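Local coordinates for competence damage-inducible protein A (PDB 5V01), which is of unknown function but belongs to the CinA family, whose members in bacteria are linked to competence and, in some relatives, to nicotinamide nucleotide deamidation, at residues D9-N14 with A157-L162; W31-A36 with I107-S112; G127-A132 with M144-D149. One frame throughout, in Å; residues are numbered along the deposited sequence. Where two conformers were deposited one is given.

Contact 1: D9-N14 with A157-L162; sequences DSDANN and AVRYAL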
loop_
_atom_site.group_PDB
_atom_site.type_symbol
_atom_site.label_atom_id
_atom_site.label_comp_id
_atom_site.label_asym_id
_atom_site.label_seq_id
_atom_site.Cartn_x
_atom_site.Cartn_y
_atom_site.Cartn_z
ATOM N N ASP A 9 -13.561 13.290 -12.551
ATOM C CA ASP A 9 -14.135 13.100 -11.198
ATOM C C ASP A 9 -15.612 12.761 -11.329
ATOM O O ASP A 9 -16.471 13.646 -11.286
ATOM C CB ASP A 9 -13.983 14.359 -10.337
ATOM C CG ASP A 9 -14.533 14.170 -8.914
ATOM O OD1 ASP A 9 -14.505 13.027 -8.396
ATOM O OD2 ASP A 9 -15.010 15.164 -8.316
ATOM N N SER A 10 -15.893 11.470 -11.496
ATOM C CA SER A 10 -17.230 11.018 -11.859
ATOM C C SER A 10 -17.508 9.654 -11.294
ATOM O O SER A 10 -16.711 8.739 -11.481
ATOM C CB SER A 10 -17.354 10.935 -13.376
ATOM O OG SER A 10 -18.664 10.539 -13.759
ATOM N N ASP A 11 -18.669 9.509 -10.660
ATOM C CA ASP A 11 -19.159 8.209 -10.202
ATOM C C ASP A 11 -19.509 7.272 -11.365
ATOM O O ASP A 11 -19.712 6.080 -11.150
ATOM C CB ASP A 11 -20.371 8.384 -9.268
ATOM C CG ASP A 11 -20.012 9.080 -7.944
ATOM O OD1 ASP A 11 -18.840 9.465 -7.738
ATOM O OD2 ASP A 11 -20.916 9.249 -7.101
ATOM N N ALA A 12 -19.581 7.811 -12.583
ATOM C CA ALA A 12 -19.718 7.014 -13.806
ATOM C C ALA A 12 -18.429 6.298 -14.239
ATOM O O ALA A 12 -18.465 5.477 -15.157
ATOM C CB ALA A 12 -20.225 7.891 -14.938
ATOM N N ASN A 13 -17.302 6.611 -13.606
ATOM C CA ASN A 13 -16.063 5.819 -13.778
ATOM C C ASN A 13 -16.051 4.649 -12.823
ATOM O O ASN A 13 -16.700 4.686 -11.769
ATOM C CB ASN A 13 -14.805 6.660 -13.538
ATOM C CG ASN A 13 -14.609 7.747 -14.576
ATOM O OD1 ASN A 13 -14.884 7.549 -15.757
ATOM N ND2 ASN A 13 -14.100 8.896 -14.137
ATOM N N ASN A 14 -15.339 3.602 -13.232
ATOM C CA ASN A 14 -15.203 2.396 -12.425
ATOM C C ASN A 14 -13.708 2.098 -12.257
ATOM O O ASN A 14 -12.944 2.050 -13.219
ATOM C CB ASN A 14 -15.900 1.225 -13.106
ATOM C CG ASN A 14 -15.677 -0.071 -12.376
ATOM O OD1 ASN A 14 -14.724 -0.814 -12.686
ATOM N ND2 ASN A 14 -16.522 -0.344 -11.369
ATOM N N ALA A 157 -11.095 9.342 -4.256
ATOM C CA ALA A 157 -9.740 9.825 -4.481
ATOM C C ALA A 157 -8.923 8.827 -5.289
ATOM O O ALA A 157 -8.190 9.193 -6.189
ATOM C CB ALA A 157 -9.058 10.099 -3.149
ATOM N N VAL A 158 -9.073 7.544 -4.985
ATOM C CA VAL A 158 -8.411 6.510 -5.770
ATOM C C VAL A 158 -8.884 6.555 -7.237
ATOM O O VAL A 158 -8.066 6.527 -8.162
ATOM C CB VAL A 158 -8.678 5.102 -5.169
ATOM C CG1 VAL A 158 -8.244 4.000 -6.138
ATOM C CG2 VAL A 158 -7.951 4.962 -3.817
ATOM N N ARG A 159 -10.197 6.638 -7.440
ATOM C CA ARG A 159 -10.761 6.696 -8.789
ATOM C C ARG A 159 -10.247 7.940 -9.535
ATOM O O ARG A 159 -9.870 7.863 -10.708
ATOM C CB ARG A 159 -12.288 6.693 -8.714
ATOM C CG ARG A 159 -13.021 6.031 -9.867
ATOM C CD ARG A 159 -14.512 6.075 -9.573
ATOM N NE ARG A 159 -14.929 7.438 -9.249
ATOM C CZ ARG A 159 -15.980 7.761 -8.506
ATOM N NH1 ARG A 159 -16.762 6.817 -7.997
ATOM N NH2 ARG A 159 -16.255 9.040 -8.279
ATOM N N TYR A 160 -10.205 9.078 -8.847
ATOM C CA TYR A 160 -9.739 10.323 -9.477
ATOM C C TYR A 160 -8.274 10.202 -9.881
ATOM O O TYR A 160 -7.882 10.612 -10.967
ATOM C CB TYR A 160 -9.934 11.509 -8.527
ATOM C CG TYR A 160 -9.573 12.819 -9.166
ATOM C CD1 TYR A 160 -10.449 13.413 -10.048
ATOM C CD2 TYR A 160 -8.338 13.424 -8.956
ATOM C CE1 TYR A 160 -10.135 14.589 -10.678
ATOM C CE2 TYR A 160 -8.028 14.605 -9.592
ATOM C CZ TYR A 160 -8.929 15.171 -10.460
ATOM O OH TYR A 160 -8.654 16.345 -11.112
ATOM N N ALA A 161 -7.454 9.668 -8.982
ATOM C CA ALA A 161 -6.037 9.504 -9.289
ATOM C C ALA A 161 -5.826 8.702 -10.565
ATOM O O ALA A 161 -4.988 9.041 -11.403
ATOM C CB ALA A 161 -5.293 8.857 -8.138
ATOM N N LEU A 162 -6.606 7.623 -10.691
ATOM C CA LEU A 162 -6.499 6.737 -11.833
ATOM C C LEU A 162 -7.081 7.355 -13.110
ATOM O O LEU A 162 -6.517 7.174 -14.186
ATOM C CB LEU A 162 -7.165 5.390 -11.547
ATOM C CG LEU A 162 -6.464 4.536 -10.482
ATOM C CD1 LEU A 162 -7.418 3.443 -9.983
ATOM C CD2 LEU A 162 -5.165 3.944 -11.009
HETATM O O HOH W 1 -13.560 10.470 -8.290
HETATM O O HOH W 2 -13.318 9.579 -11.080
HETATM O O HOH W 3 -17.781 3.952 -9.266
#

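Contact 2: W31-A36 with I107-S112; sequences WRLTTA and IAIAVS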
loop_
_atom_site.group_PDB
_atom_site.type_symbol
_atom_site.label_atom_id
_atom_site.label_comp_id
_atom_site.label_asym_id
_atom_site.label_seq_id
_atom_site.Cartn_x
_atom_site.Cartn_y
_atom_site.Cartn_z
ATOM N N TRP A 31 6.406 1.770 -19.762
ATOM C CA TRP A 31 6.540 2.622 -18.564
ATOM C C TRP A 31 6.086 1.903 -17.310
ATOM O O TRP A 31 5.198 1.057 -17.348
ATOM C CB TRP A 31 5.754 3.918 -18.711
ATOM C CG TRP A 31 6.247 4.841 -19.803
ATOM C CD1 TRP A 31 7.412 4.767 -20.471
ATOM C CD2 TRP A 31 5.549 5.979 -20.327
ATOM N NE1 TRP A 31 7.494 5.786 -21.399
ATOM C CE2 TRP A 31 6.363 6.550 -21.316
ATOM C CE3 TRP A 31 4.319 6.576 -20.040
ATOM C CZ2 TRP A 31 5.982 7.680 -22.039
ATOM C CZ3 TRP A 31 3.941 7.701 -20.751
ATOM C CH2 TRP A 31 4.774 8.243 -21.735
ATOM N N ARG A 32 6.692 2.289 -16.192
ATOM C CA ARG A 32 6.384 1.719 -14.898
ATOM C C ARG A 32 5.924 2.813 -13.954
ATOM O O ARG A 32 6.444 3.933 -13.964
ATOM C CB ARG A 32 7.594 0.977 -14.329
ATOM C CG ARG A 32 8.002 -0.167 -15.227
ATOM C CD ARG A 32 9.060 -1.044 -14.603
ATOM N NE ARG A 32 8.512 -1.879 -13.540
ATOM C CZ ARG A 32 7.782 -2.983 -13.718
ATOM N NH1 ARG A 32 7.474 -3.436 -14.940
ATOM N NH2 ARG A 32 7.363 -3.664 -12.654
ATOM N N LEU A 33 4.935 2.458 -13.155
ATOM C CA LEU A 33 4.247 3.341 -12.222
ATOM C C LEU A 33 4.601 2.937 -10.791
ATOM O O LEU A 33 4.758 1.749 -10.504
ATOM C CB LEU A 33 2.743 3.149 -12.439
ATOM C CG LEU A 33 1.773 3.875 -11.518
ATOM C CD1 LEU A 33 1.863 5.397 -11.665
ATOM C CD2 LEU A 33 0.355 3.388 -11.817
ATOM N N THR A 34 4.631 3.916 -9.889
ATOM C CA THR A 34 4.798 3.690 -8.443
ATOM C C THR A 34 3.874 4.660 -7.711
ATOM O O THR A 34 3.433 5.671 -8.276
ATOM C CB THR A 34 6.251 3.871 -8.024
ATOM O OG1 THR A 34 6.414 3.457 -6.690
ATOM C CG2 THR A 34 6.719 5.282 -8.144
ATOM N N THR A 35 3.553 4.328 -6.465
ATOM C CA THR A 35 2.584 5.098 -5.691
ATOM C C THR A 35 3.018 5.337 -4.266
ATOM O O THR A 35 3.641 4.466 -3.634
ATOM C CB THR A 35 1.201 4.417 -5.665
ATOM O OG1 THR A 35 1.290 3.108 -5.096
ATOM C CG2 THR A 35 0.585 4.362 -7.030
ATOM N N ALA A 36 2.627 6.498 -3.743
ATOM C CA ALA A 36 2.821 6.844 -2.330
ATOM C C ALA A 36 1.505 7.399 -1.806
ATOM O O ALA A 36 0.953 8.340 -2.367
ATOM C CB ALA A 36 3.939 7.869 -2.147
ATOM N N ILE A 107 6.738 6.973 -13.650
ATOM C CA ILE A 107 5.632 7.787 -13.176
ATOM C C ILE A 107 5.364 7.476 -11.717
ATOM O O ILE A 107 5.317 6.306 -11.339
ATOM C CB ILE A 107 4.343 7.553 -13.992
ATOM C CG1 ILE A 107 4.578 7.919 -15.471
ATOM C CG2 ILE A 107 3.174 8.350 -13.418
ATOM C CD1 ILE A 107 3.652 7.229 -16.438
ATOM N N ALA A 108 5.177 8.520 -10.916
ATOM C CA ALA A 108 4.805 8.393 -9.500
ATOM C C ALA A 108 3.524 9.182 -9.255
ATOM O O ALA A 108 3.364 10.302 -9.736
ATOM C CB ALA A 108 5.926 8.901 -8.585
ATOM N N ILE A 109 2.608 8.580 -8.521
ATOM C CA ILE A 109 1.449 9.279 -7.972
ATOM C C ILE A 109 1.600 9.351 -6.477
ATOM O O ILE A 109 1.876 8.323 -5.839
ATOM C CB ILE A 109 0.129 8.603 -8.335
ATOM C CG1 ILE A 109 -0.023 8.535 -9.851
ATOM C CG2 ILE A 109 -1.019 9.333 -7.680
ATOM C CD1 ILE A 109 -1.219 7.769 -10.338
ATOM N N ALA A 110 1.418 10.556 -5.931
ATOM C CA ALA A 110 1.268 10.744 -4.487
ATOM C C ALA A 110 -0.088 11.344 -4.189
ATOM O O ALA A 110 -0.545 12.199 -4.922
ATOM C CB ALA A 110 2.377 11.618 -3.916
ATOM N N VAL A 111 -0.688 10.905 -3.093
ATOM C CA VAL A 111 -2.009 11.351 -2.659
ATOM C C VAL A 111 -1.920 11.614 -1.157
ATOM O O VAL A 111 -1.488 10.761 -0.413
ATOM C CB VAL A 111 -3.090 10.298 -2.943
ATOM C CG1 VAL A 111 -4.460 10.834 -2.576
ATOM C CG2 VAL A 111 -3.064 9.857 -4.394
ATOM N N SER A 112 -2.354 12.786 -0.728
ATOM C CA SER A 112 -2.382 13.141 0.690
ATOM C C SER A 112 -3.573 14.024 0.967
ATOM O O SER A 112 -3.719 15.063 0.321
ATOM C CB SER A 112 -1.090 13.839 1.080
ATOM O OG SER A 112 -1.041 14.067 2.473
#

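Contact 3: G127-A132 with M144-D149; sequences GTVWFA and MCFAGD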
loop_
_atom_site.group_PDB
_atom_site.type_symbol
_atom_site.label_atom_id
_atom_site.label_comp_id
_atom_site.label_asym_id
_atom_site.label_seq_id
_atom_site.Cartn_x
_atom_site.Cartn_y
_atom_site.Cartn_z
ATOM N N GLY A 127 -12.345 16.007 3.513
ATOM C CA GLY A 127 -12.603 15.753 2.108
ATOM C C GLY A 127 -11.586 16.380 1.167
ATOM O O GLY A 127 -11.580 16.074 -0.026
ATOM N N THR A 128 -10.722 17.247 1.689
ATOM C CA THR A 128 -9.687 17.880 0.889
ATOM C C THR A 128 -8.545 16.907 0.630
ATOM O O THR A 128 -7.972 16.366 1.567
ATOM C CB THR A 128 -9.099 19.102 1.588
ATOM O OG1 THR A 128 -10.146 20.022 1.946
ATOM C CG2 THR A 128 -8.075 19.802 0.683
ATOM N N VAL A 129 -8.213 16.708 -0.644
ATOM C CA VAL A 129 -7.173 15.758 -1.039
ATOM C C VAL A 129 -6.279 16.394 -2.102
ATOM O O VAL A 129 -6.793 16.939 -3.096
ATOM C CB VAL A 129 -7.762 14.438 -1.579
ATOM C CG1 VAL A 129 -6.635 13.452 -1.897
ATOM C CG2 VAL A 129 -8.761 13.826 -0.603
ATOM N N TRP A 130 -4.969 16.357 -1.868
ATOM C CA TRP A 130 -3.959 16.757 -2.829
ATOM C C TRP A 130 -3.395 15.558 -3.589
ATOM O O TRP A 130 -3.167 14.490 -3.005
ATOM C CB TRP A 130 -2.810 17.522 -2.155
ATOM C CG TRP A 130 -3.063 18.989 -1.953
ATOM C CD1 TRP A 130 -3.498 19.607 -0.807
ATOM C CD2 TRP A 130 -2.871 20.018 -2.919
ATOM N NE1 TRP A 130 -3.605 20.958 -1.010
ATOM C CE2 TRP A 130 -3.215 21.246 -2.293
ATOM C CE3 TRP A 130 -2.429 20.033 -4.244
ATOM C CZ2 TRP A 130 -3.137 22.478 -2.959
ATOM C CZ3 TRP A 130 -2.369 21.260 -4.907
ATOM C CH2 TRP A 130 -2.710 22.460 -4.259
ATOM N N PHE A 131 -3.164 15.767 -4.875
ATOM C CA PHE A 131 -2.629 14.786 -5.786
ATOM C C PHE A 131 -1.398 15.333 -6.460
ATOM O O PHE A 131 -1.388 16.539 -6.805
ATOM C CB PHE A 131 -3.656 14.485 -6.896
ATOM C CG PHE A 131 -4.938 13.880 -6.391
ATOM C CD1 PHE A 131 -5.938 14.678 -5.888
ATOM C CD2 PHE A 131 -5.118 12.490 -6.393
ATOM C CE1 PHE A 131 -7.102 14.127 -5.393
ATOM C CE2 PHE A 131 -6.284 11.934 -5.903
ATOM C CZ PHE A 131 -7.288 12.741 -5.417
ATOM N N ALA A 132 -0.415 14.475 -6.711
ATOM C CA ALA A 132 0.712 14.766 -7.598
ATOM C C ALA A 132 0.903 13.628 -8.582
ATOM O O ALA A 132 0.852 12.454 -8.171
ATOM C CB ALA A 132 1.986 14.965 -6.808
ATOM N N MET A 144 -8.440 18.609 -4.666
ATOM C CA MET A 144 -9.865 18.257 -4.825
ATOM C C MET A 144 -10.550 18.319 -3.466
ATOM O O MET A 144 -9.888 18.180 -2.433
ATOM C CB MET A 144 -10.025 16.844 -5.410
ATOM C CG MET A 144 -9.470 16.662 -6.810
ATOM S SD MET A 144 -10.395 17.595 -8.025
ATOM C CE MET A 144 -11.914 16.652 -8.157
ATOM N N CYS A 145 -11.859 18.579 -3.432
ATOM C CA CYS A 145 -12.642 18.414 -2.185
ATOM C C CYS A 145 -13.827 17.494 -2.460
ATOM O O CYS A 145 -14.802 17.895 -3.091
ATOM C CB CYS A 145 -13.097 19.751 -1.571
ATOM S SG CYS A 145 -13.439 19.694 0.224
ATOM N N PHE A 146 -13.725 16.263 -1.962
ATOM C CA PHE A 146 -14.708 15.196 -2.183
ATOM C C PHE A 146 -15.718 15.156 -1.060
ATOM O O PHE A 146 -15.379 15.390 0.106
ATOM C CB PHE A 146 -14.012 13.835 -2.241
ATOM C CG PHE A 146 -13.007 13.709 -3.346
ATOM C CD1 PHE A 146 -13.404 13.637 -4.673
ATOM C CD2 PHE A 146 -11.661 13.635 -3.055
ATOM C CE1 PHE A 146 -12.466 13.506 -5.688
ATOM C CE2 PHE A 146 -10.718 13.507 -4.057
ATOM C CZ PHE A 146 -11.118 13.436 -5.384
ATOM N N ALA A 147 -16.954 14.827 -1.413
ATOM C CA ALA A 147 -18.041 14.703 -0.447
ATOM C C ALA A 147 -18.186 13.247 -0.008
ATOM O O ALA A 147 -17.815 12.324 -0.739
ATOM C CB ALA A 147 -19.334 15.225 -1.054
ATOM N N GLY A 148 -18.691 13.059 1.206
ATOM C CA GLY A 148 -19.007 11.742 1.730
ATOM C C GLY A 148 -18.236 11.445 2.992
ATOM O O GLY A 148 -17.427 12.258 3.461
ATOM N N ASP A 149 -18.487 10.256 3.531
ATOM C CA ASP A 149 -17.757 9.766 4.682
ATOM C C ASP A 149 -16.347 9.345 4.238
ATOM O O ASP A 149 -16.006 9.408 3.028
ATOM C CB ASP A 149 -18.540 8.659 5.438
ATOM C CG ASP A 149 -18.700 7.349 4.650
ATOM O OD1 ASP A 149 -18.078 7.154 3.585
ATOM O OD2 ASP A 149 -19.448 6.479 5.141
#

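Contact 1: D9-N14 with A157-L162
Arg159 reaches from helix 150-169 into the loop before helix 15-29 and meets Asp11 in a salt bridge, NH2 of Arg159 lying 2.7 Å from OD1 of Asp11. The arginine was modelled in two conformers; its contacts here are those of the one described. The bond makes an angle of 143° at the hydrogen, and the carboxylate oxygen is approached on its anti side. Carboxylate and guanidinium planes stand 61° apart, and the two side chains cross at about a right angle, meeting through one short, bent bond. A second acid, Asp9, stands near the guanidinium edge without closing a salt bridge, and its charge probably adds to the attraction.

Backbone atoms pack over the guanidinium. Ser10 O sits over one face, 3.1 Å from NE of Arg159, too poorly aligned to accept a hydrogen bond from it; this carbonyl instead receives Asn13 N in the type I turn from Ser10 to Asn13.

One water bridges Asp9 OD1 and, weakly, Arg159 NH2. Another, in the guanidinium plane, accepts from Arg159 NE at 3.2 Å and also from Ser10 N and Asn13 ND2, the latter bonded in addition to Glu7 O. A third donates to Asn13 O and accepts from Arg159 NH1.

The arginine chain bends at CG-CD (chi3 52°), and its CD passes 4.0 Å from Asn13 CB. On the next residue, Tyr160 CD1 lies 3.7 Å from Asp9 CB.

Within the loop, Ser10 OG accepts from Ala12 N at 3.1 Å, forming an ST turn inside the beta turn. Asn14 then serves as N-cap of helix 15-29, its OD1 bonded to Glu17 N. At this surface junction a helix arginine meets, through a salt bridge and ordered water, a loop that holds a type I turn and ends in that N-cap.

Contact 2: W31-A36 with I107-S112
Ile107 packs against both Trp31 and Leu33 where strand 107-113 begins beside strand 33-37. Its CB lies 4.0 Å from Leu33 CD1, and there the side chain divides. CG2, placed beside the carbonyl carbon, continues against the same leucine methyl at 3.7 Å. The other branch leaves through CG1, which lies beside the backbone N (chi1 -61°), and carries CD1 toward the tryptophan. This terminal methyl comes within 3.7 Å of Trp31 CE3, on the six-membered part of the indole, and approaches the ring obliquely. The isoleucine thus lies between the indole and the leucine, CD1 against one and CG2 against the other.

Leu33 CD1 also touches Ile109 two residues further on, extending this apolar layer. On the other side of the sheet the residues are smaller: Thr34 CG2 rests 3.7 Å from Ala108 CB, and Ala36 CB faces Ala110 CB at 4.4 Å. Thr34 OG1 bonds to Thr60 O of the adjoining strand.

The backbones run parallel in register, Leu33 beside Ile107 through Ala36 beside Ala110, with strand directions 20° apart. Five hydrogen bonds join them: Ile107 N to Arg32 O, Thr34 N to Ile107 O, Ile109 N to Thr34 O, Ala36 N to Ile109 O and Val111 N to Ala36 O. The carbonyls of Ile107, Thr34, Ile109 and Ala36 each also receive a CA-H...O contact, as with Ala110 CA, 3.2 Å from Ala36 O.

These are inner strands of the mixed sheet: strand 58-64 flanks 33-37, and strand 128-135 flanks 107-113. Leu165 and Leu169 of helix 150-169 pack on the side bearing Leu33, Ile107 and Ile109, while Ile99, Ala103 and Met95 of helix 89-103 pack on that of Thr34 and Ala110.

Contact 3: G127-A132 with M144-D149
Antiparallel pairing joins Val129 to Met144 as a hydrogen-bonded pair, with N of Met144 2.8 Å from O of Val129 and N of Val129 2.9 Å from O of Met144. Thr128 and Cys145 form the adjoining non-hydrogen-bonded pair. Beyond it Phe146 N donates to Gly127 O, from 41° above the carbonyl plane, as the segment leaves the strand. Gly127, at positive phi (100°), has its CA 3.4 Å from Phe146 O in a CA-H...O contact.

The apolar side chains meet on the face of Val129 and Met144. Phe131 and Phe146 come from opposite directions and touch through their edges, CZ of Phe131 lying 3.8 Å from CE2 of Phe146. Val129 CG2 meets the same edge region of Phe146, 3.8 Å from CD2. Met144 CG, anti to its carbonyl carbon (chi1 -64°), touches Phe131 CE1 at 3.7 Å; bends at chi2 and chi3 carry the end off toward Asp9. On the Thr128 and Cys145 face, Thr128 OG1 bonds to Pro125 O.

The pairing belongs to the hairpin of strands 128-135 and 138-145. Strand 107-113 lies along the former, and helix 150-169 packs on the phenylalanines through Lys156, Ala157 and Ala161.

In the fold
Contact 2 lies in the buried core of the sheet, joining two parallel inner strands; contact 3 is also largely buried but pairs a hairpin at the sheet's edge; contact 1 is at the surface. Their chemistry follows: backbone bonds in contacts 2 and 3, with mostly aliphatic packing in the former and phenylalanine edges in the latter; charge and water in contact 1. Strands 107-113 and 128-135 are neighbours, so contacts 2 and 3 are coupled directly, with Ser112 O and Ala110 O probably bonded to Trp130 N and Ala132 N. Helix 150-169 ties contact 1 to both, through Tyr160 on Met144, Ala157 on Phe131 and Ala161 on Ile109; from the loop, Asp9 also reaches Met144.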